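Local coordinates for protein N-acetylneuraminate lyase (Peptoclostridium difficile, PDB 4WOZ) that is a lyase of the dihydrodipicolinate synthetase family, built as a TIM barrel, at residues 104-118 and 133-147. Sequence-based numbering, arbitrary orientation.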
loop_
_atom_site.group_PDB
_atom_site.type_symbol
_atom_site.label_atom_id
_atom_site.label_comp_id
_atom_site.label_asym_id
_atom_site.label_seq_id
_atom_site.Cartn_x
_atom_site.Cartn_y
_atom_site.Cartn_z
ATOM N N LYS A 104 -21.823 -26.868 9.332
ATOM C CA LYS A 104 -22.714 -27.947 9.759
ATOM C C LYS A 104 -23.095 -28.795 8.553
ATOM O O LYS A 104 -22.958 -30.020 8.565
ATOM C CB LYS A 104 -23.989 -27.378 10.382
ATOM C CG LYS A 104 -23.841 -26.867 11.801
ATOM C CD LYS A 104 -25.203 -26.435 12.340
ATOM C CE LYS A 104 -25.211 -26.346 13.859
ATOM N NZ LYS A 104 -24.201 -25.378 14.374
ATOM N N PHE A 105 -23.580 -28.125 7.513
ATOM C CA PHE A 105 -23.989 -28.792 6.288
ATOM C C PHE A 105 -22.887 -29.708 5.749
ATOM O O PHE A 105 -23.112 -30.896 5.534
ATOM C CB PHE A 105 -24.361 -27.750 5.227
ATOM C CG PHE A 105 -24.951 -28.338 3.975
ATOM C CD1 PHE A 105 -26.217 -28.910 3.991
ATOM C CD2 PHE A 105 -24.244 -28.311 2.780
ATOM C CE1 PHE A 105 -26.774 -29.447 2.833
ATOM C CE2 PHE A 105 -24.790 -28.844 1.615
ATOM C CZ PHE A 105 -26.059 -29.415 1.643
ATOM N N THR A 106 -21.695 -29.158 5.540
ATOM C CA THR A 106 -20.588 -29.948 5.008
ATOM C C THR A 106 -20.118 -31.048 5.953
ATOM O O THR A 106 -19.794 -32.146 5.511
ATOM C CB THR A 106 -19.381 -29.051 4.626
ATOM O OG1 THR A 106 -18.935 -28.312 5.770
ATOM C CG2 THR A 106 -19.778 -28.074 3.519
ATOM N N THR A 107 -20.078 -30.769 7.251
ATOM C CA THR A 107 -19.649 -31.788 8.200
ATOM C C THR A 107 -20.604 -32.983 8.140
ATOM O O THR A 107 -20.175 -34.145 8.195
ATOM C CB THR A 107 -19.612 -31.245 9.641
ATOM O OG1 THR A 107 -18.579 -30.258 9.754
ATOM C CG2 THR A 107 -19.337 -32.373 10.630
ATOM N N ASP A 108 -21.897 -32.698 8.010
ATOM C CA ASP A 108 -22.889 -33.760 7.938
ATOM C C ASP A 108 -22.753 -34.531 6.628
ATOM O O ASP A 108 -23.065 -35.719 6.572
ATOM C CB ASP A 108 -24.304 -33.192 8.080
ATOM C CG ASP A 108 -24.586 -32.669 9.480
ATOM O OD1 ASP A 108 -23.871 -33.072 10.421
ATOM O OD2 ASP A 108 -25.533 -31.867 9.641
ATOM N N LEU A 109 -22.285 -33.856 5.582
ATOM C CA LEU A 109 -22.084 -34.494 4.284
ATOM C C LEU A 109 -20.839 -35.376 4.325
ATOM O O LEU A 109 -20.581 -36.153 3.406
ATOM C CB LEU A 109 -21.924 -33.443 3.185
ATOM C CG LEU A 109 -23.201 -32.806 2.636
ATOM C CD1 LEU A 109 -22.838 -31.754 1.602
ATOM C CD2 LEU A 109 -24.085 -33.884 2.005
ATOM N N GLY A 110 -20.065 -35.243 5.395
ATOM C CA GLY A 110 -18.868 -36.046 5.532
ATOM C C GLY A 110 -17.582 -35.445 4.992
ATOM O O GLY A 110 -16.661 -36.189 4.651
ATOM N N TYR A 111 -17.504 -34.118 4.892
ATOM C CA TYR A 111 -16.270 -33.491 4.421
ATOM C C TYR A 111 -15.190 -33.783 5.457
ATOM O O TYR A 111 -15.440 -33.713 6.657
ATOM C CB TYR A 111 -16.445 -31.973 4.242
ATOM C CG TYR A 111 -16.978 -31.597 2.875
ATOM C CD1 TYR A 111 -18.294 -31.877 2.523
ATOM C CD2 TYR A 111 -16.144 -31.032 1.906
ATOM C CE1 TYR A 111 -18.773 -31.617 1.235
ATOM C CE2 TYR A 111 -16.616 -30.766 0.609
ATOM C CZ TYR A 111 -17.930 -31.067 0.287
ATOM O OH TYR A 111 -18.405 -30.870 -0.990
ATOM N N ASP A 112 -13.997 -34.116 4.978
ATOM C CA ASP A 112 -12.861 -34.455 5.831
ATOM C C ASP A 112 -12.382 -33.304 6.706
ATOM O O ASP A 112 -11.854 -33.521 7.803
ATOM C CB ASP A 112 -11.708 -34.959 4.961
ATOM C CG ASP A 112 -12.089 -36.185 4.153
ATOM O OD1 ASP A 112 -12.214 -37.281 4.746
ATOM O OD2 ASP A 112 -12.280 -36.053 2.927
ATOM N N ALA A 113 -12.554 -32.086 6.211
ATOM C CA ALA A 113 -12.153 -30.900 6.948
ATOM C C ALA A 113 -12.834 -29.668 6.376
ATOM O O ALA A 113 -13.389 -29.699 5.273
ATOM C CB ALA A 113 -10.643 -30.731 6.887
ATOM N N ILE A 114 -12.814 -28.584 7.140
ATOM C CA ILE A 114 -13.404 -27.348 6.666
ATOM C C ILE A 114 -12.329 -26.276 6.693
ATOM O O ILE A 114 -11.290 -26.436 7.342
ATOM C CB ILE A 114 -14.607 -26.898 7.537
ATOM C CG1 ILE A 114 -14.137 -26.506 8.939
ATOM C CG2 ILE A 114 -15.630 -28.020 7.606
ATOM C CD1 ILE A 114 -15.231 -25.891 9.799
ATOM N N SER A 115 -12.583 -25.190 5.977
ATOM C CA SER A 115 -11.643 -24.085 5.900
ATOM C C SER A 115 -12.446 -22.800 6.003
ATOM O O SER A 115 -13.639 -22.786 5.697
ATOM C CB SER A 115 -10.899 -24.132 4.559
ATOM O OG SER A 115 -9.896 -23.134 4.498
ATOM N N ALA A 116 -11.801 -21.724 6.430
ATOM C CA ALA A 116 -12.496 -20.446 6.557
ATOM C C ALA A 116 -11.576 -19.272 6.285
ATOM O O ALA A 116 -10.581 -19.072 6.977
ATOM C CB ALA A 116 -13.112 -20.315 7.956
ATOM N N VAL A 117 -11.913 -18.498 5.262
ATOM C CA VAL A 117 -11.120 -17.327 4.921
ATOM C C VAL A 117 -11.332 -16.288 6.009
ATOM O O VAL A 117 -12.350 -16.296 6.699
ATOM C CB VAL A 117 -11.556 -16.718 3.565
ATOM C CG1 VAL A 117 -13.023 -16.343 3.606
ATOM C CG2 VAL A 117 -10.712 -15.492 3.248
ATOM N N THR A 118 -10.356 -15.406 6.173
ATOM C CA THR A 118 -10.453 -14.339 7.156
ATOM C C THR A 118 -11.624 -13.450 6.731
ATOM O O THR A 118 -11.766 -13.128 5.553
ATOM C CB THR A 118 -9.162 -13.497 7.170
ATOM O OG1 THR A 118 -8.042 -14.344 7.454
ATOM C CG2 THR A 118 -9.242 -12.409 8.225
ATOM N N TYR A 133 -13.231 -17.680 14.051
ATOM C CA TYR A 133 -12.725 -19.034 13.840
ATOM C C TYR A 133 -13.198 -20.035 14.904
ATOM O O TYR A 133 -13.607 -21.150 14.578
ATOM C CB TYR A 133 -11.189 -19.016 13.768
ATOM C CG TYR A 133 -10.652 -18.545 12.427
ATOM C CD1 TYR A 133 -10.961 -19.234 11.255
ATOM C CD2 TYR A 133 -9.835 -17.416 12.329
ATOM C CE1 TYR A 133 -10.470 -18.815 10.019
ATOM C CE2 TYR A 133 -9.340 -16.988 11.092
ATOM C CZ TYR A 133 -9.662 -17.695 9.944
ATOM O OH TYR A 133 -9.168 -17.298 8.721
ATOM N N ASN A 134 -13.143 -19.642 16.173
ATOM C CA ASN A 134 -13.584 -20.518 17.253
ATOM C C ASN A 134 -15.072 -20.831 17.131
ATOM O O ASN A 134 -15.490 -21.970 17.319
ATOM C CB ASN A 134 -13.315 -19.877 18.614
ATOM C CG ASN A 134 -11.836 -19.763 18.921
ATOM O OD1 ASN A 134 -11.095 -20.742 18.831
ATOM N ND2 ASN A 134 -11.399 -18.567 19.294
ATOM N N THR A 135 -15.872 -19.819 16.819
ATOM C CA THR A 135 -17.304 -20.024 16.674
ATOM C C THR A 135 -17.561 -21.075 15.600
ATOM O O THR A 135 -18.341 -22.005 15.797
ATOM C CB THR A 135 -18.023 -18.711 16.283
ATOM O OG1 THR A 135 -17.992 -17.800 17.389
ATOM C CG2 THR A 135 -19.467 -18.979 15.902
ATOM N N ILE A 136 -16.892 -20.928 14.465
ATOM C CA ILE A 136 -17.062 -21.861 13.363
ATOM C C ILE A 136 -16.703 -23.304 13.711
ATOM O O ILE A 136 -17.543 -24.192 13.602
ATOM C CB ILE A 136 -16.218 -21.432 12.141
ATOM C CG1 ILE A 136 -16.761 -20.118 11.576
ATOM C CG2 ILE A 136 -16.234 -22.528 11.079
ATOM C CD1 ILE A 136 -15.952 -19.569 10.424
ATOM N N ILE A 137 -15.463 -23.536 14.130
ATOM C CA ILE A 137 -15.008 -24.893 14.439
ATOM C C ILE A 137 -15.589 -25.514 15.704
ATOM O O ILE A 137 -15.673 -26.739 15.809
ATOM C CB ILE A 137 -13.458 -24.962 14.524
ATOM C CG1 ILE A 137 -12.996 -26.423 14.512
ATOM C CG2 ILE A 137 -12.969 -24.269 15.790
ATOM C CD1 ILE A 137 -13.403 -27.194 13.263
ATOM N N ASN A 138 -15.985 -24.688 16.667
ATOM C CA ASN A 138 -16.556 -25.226 17.898
ATOM C C ASN A 138 -18.004 -25.654 17.677
ATOM O O ASN A 138 -18.563 -26.415 18.470
ATOM C CB ASN A 138 -16.492 -24.199 19.032
ATOM C CG ASN A 138 -15.070 -23.807 19.383
ATOM O OD1 ASN A 138 -14.155 -24.632 19.336
ATOM N ND2 ASN A 138 -14.880 -22.544 19.755
ATOM N N SER A 139 -18.599 -25.170 16.590
ATOM C CA SER A 139 -19.981 -25.500 16.250
ATOM C C SER A 139 -20.135 -26.899 15.667
ATOM O O SER A 139 -21.247 -27.418 15.597
ATOM C CB SER A 139 -20.542 -24.495 15.240
ATOM O OG SER A 139 -20.712 -23.215 15.820
ATOM N N VAL A 140 -19.033 -27.511 15.242
ATOM C CA VAL A 140 -19.112 -28.839 14.648
ATOM C C VAL A 140 -18.019 -29.807 15.082
ATOM O O VAL A 140 -17.034 -29.428 15.717
ATOM C CB VAL A 140 -19.082 -28.758 13.104
ATOM C CG1 VAL A 140 -20.234 -27.906 12.603
ATOM C CG2 VAL A 140 -17.752 -28.178 12.637
ATOM N N ASP A 141 -18.209 -31.069 14.723
ATOM C CA ASP A 141 -17.252 -32.113 15.050
ATOM C C ASP A 141 -16.391 -32.340 13.813
ATOM O O ASP A 141 -16.553 -33.329 13.100
ATOM C CB ASP A 141 -17.995 -33.394 15.438
ATOM C CG ASP A 141 -17.060 -34.491 15.899
ATOM O OD1 ASP A 141 -16.157 -34.197 16.711
ATOM O OD2 ASP A 141 -17.231 -35.648 15.456
ATOM N N ASN A 142 -15.479 -31.406 13.565
ATOM C CA ASN A 142 -14.602 -31.474 12.406
ATOM C C ASN A 142 -13.260 -30.819 12.745
ATOM O O ASN A 142 -12.966 -30.547 13.913
ATOM C CB ASN A 142 -15.261 -30.741 11.227
ATOM C CG ASN A 142 -14.941 -31.377 9.883
ATOM O OD1 ASN A 142 -13.798 -31.731 9.608
ATOM N ND2 ASN A 142 -15.953 -31.512 9.037
ATOM N N ARG A 143 -12.449 -30.570 11.720
ATOM C CA ARG A 143 -11.145 -29.934 11.891
ATOM C C ARG A 143 -11.080 -28.747 10.934
ATOM O O ARG A 143 -11.589 -28.820 9.815
ATOM C CB ARG A 143 -10.029 -30.932 11.578
ATOM C CG ARG A 143 -10.048 -32.162 12.470
ATOM C CD ARG A 143 -9.171 -33.277 11.916
ATOM N NE ARG A 143 -9.670 -33.793 10.642
ATOM C CZ ARG A 143 -9.041 -34.710 9.910
ATOM N NH1 ARG A 143 -7.884 -35.215 10.322
ATOM N NH2 ARG A 143 -9.570 -35.126 8.764
ATOM N N LEU A 144 -10.453 -27.654 11.363
ATOM C CA LEU A 144 -10.393 -26.475 10.509
ATOM C C LEU A 144 -9.015 -25.968 10.091
ATOM O O LEU A 144 -8.048 -25.987 10.859
ATOM C CB LEU A 144 -11.180 -25.325 11.161
ATOM C CG LEU A 144 -11.292 -24.027 10.357
ATOM C CD1 LEU A 144 -12.583 -23.323 10.686
ATOM C CD2 LEU A 144 -10.105 -23.131 10.659
ATOM N N ILE A 145 -8.962 -25.496 8.852
ATOM C CA ILE A 145 -7.753 -24.941 8.273
ATOM C C ILE A 145 -7.993 -23.451 8.027
ATOM O O ILE A 145 -9.013 -23.070 7.461
ATOM C CB ILE A 145 -7.432 -25.618 6.927
ATOM C CG1 ILE A 145 -7.095 -27.092 7.158
ATOM C CG2 ILE A 145 -6.284 -24.894 6.235
ATOM C CD1 ILE A 145 -7.052 -27.903 5.885
ATOM N N ILE A 146 -7.059 -22.617 8.466
ATOM C CA ILE A 146 -7.164 -21.172 8.270
ATOM C C ILE A 146 -6.841 -20.825 6.817
ATOM O O ILE A 146 -5.972 -21.449 6.211
ATOM C CB ILE A 146 -6.165 -20.425 9.161
ATOM C CG1 ILE A 146 -6.443 -20.742 10.631
ATOM C CG2 ILE A 146 -6.244 -18.930 8.886
ATOM C CD1 ILE A 146 -5.344 -20.269 11.563
ATOM N N TYR A 147 -7.540 -19.832 6.266
ATOM C CA TYR A 147 -7.323 -19.387 4.885
ATOM C C TYR A 147 -7.070 -17.875 4.899
ATOM O O TYR A 147 -8.006 -17.080 4.936
ATOM C CB TYR A 147 -8.550 -19.744 4.035
ATOM C CG TYR A 147 -8.515 -19.281 2.592
ATOM C CD1 TYR A 147 -7.308 -19.103 1.917
ATOM C CD2 TYR A 147 -9.698 -19.050 1.890
ATOM C CE1 TYR A 147 -7.280 -18.704 0.577
ATOM C CE2 TYR A 147 -9.682 -18.653 0.550
ATOM C CZ TYR A 147 -8.470 -18.480 -0.098
ATOM O OH TYR A 147 -8.447 -18.075 -1.416
#
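Ile114 of strand 113-117 packs its CD1 against Ile136 CG2 of helix 126-138, 3.7 Å away. This helix crosses over to the neighbouring parallel strand 144-147, a beta-alpha-beta unit of the TIM barrel. The tight part lies between sheet and helix. Ile114 and Ala116 share the sheet face that the helix covers. Ile114 CD1 also meets Ile137 and Leu144. Ala116 CB meets Ile136 CD1 and Tyr133 CE1. The two strands are joined by backbone bonds from Ile114 N to Arg143 O (3.0 Å) through to Thr118 N to Tyr147 O. Ala116 O takes two donors from opposite faces of its plane: Tyr147 N, and Tyr133 OH at 2.9 Å. It lies at the edge of the Tyr133 ring, in plane. On the other face of the sheet, Val117 CB is 3.4 Å from Tyr147 CD2, and Ser115 OG bonds with Tyr54.

Asn142, in the loop before strand 144-147, is buried against the end of helix 96-109. Its ND2 gives a nearly straight bond to Thr107 OG1 (3.0 Å, 169°), in the amide plane, and a longer one to Tyr111 O (3.3 Å). The hydroxyl of Thr107 also bonds with Ala103 O.

Arg143 is partly exposed but held by two carbonyls. A bend at chi3 (-65°) lays the guanidinium edge-on to Asp112 O, 3.0 Å from NH2, while NH1 bonds with Thr13 O. The solvent side is looser: Lys104 NZ comes no nearer to Ser139 O than 3.8 Å.

The chemistry thus divides. Apolar packing seats the helix on the sheet. Asn142 ND2 ties Thr107 and Tyr111 O to the loop leading into strand 144-147, while OD1, held by Arg143 N, helps fix the amide's rotation.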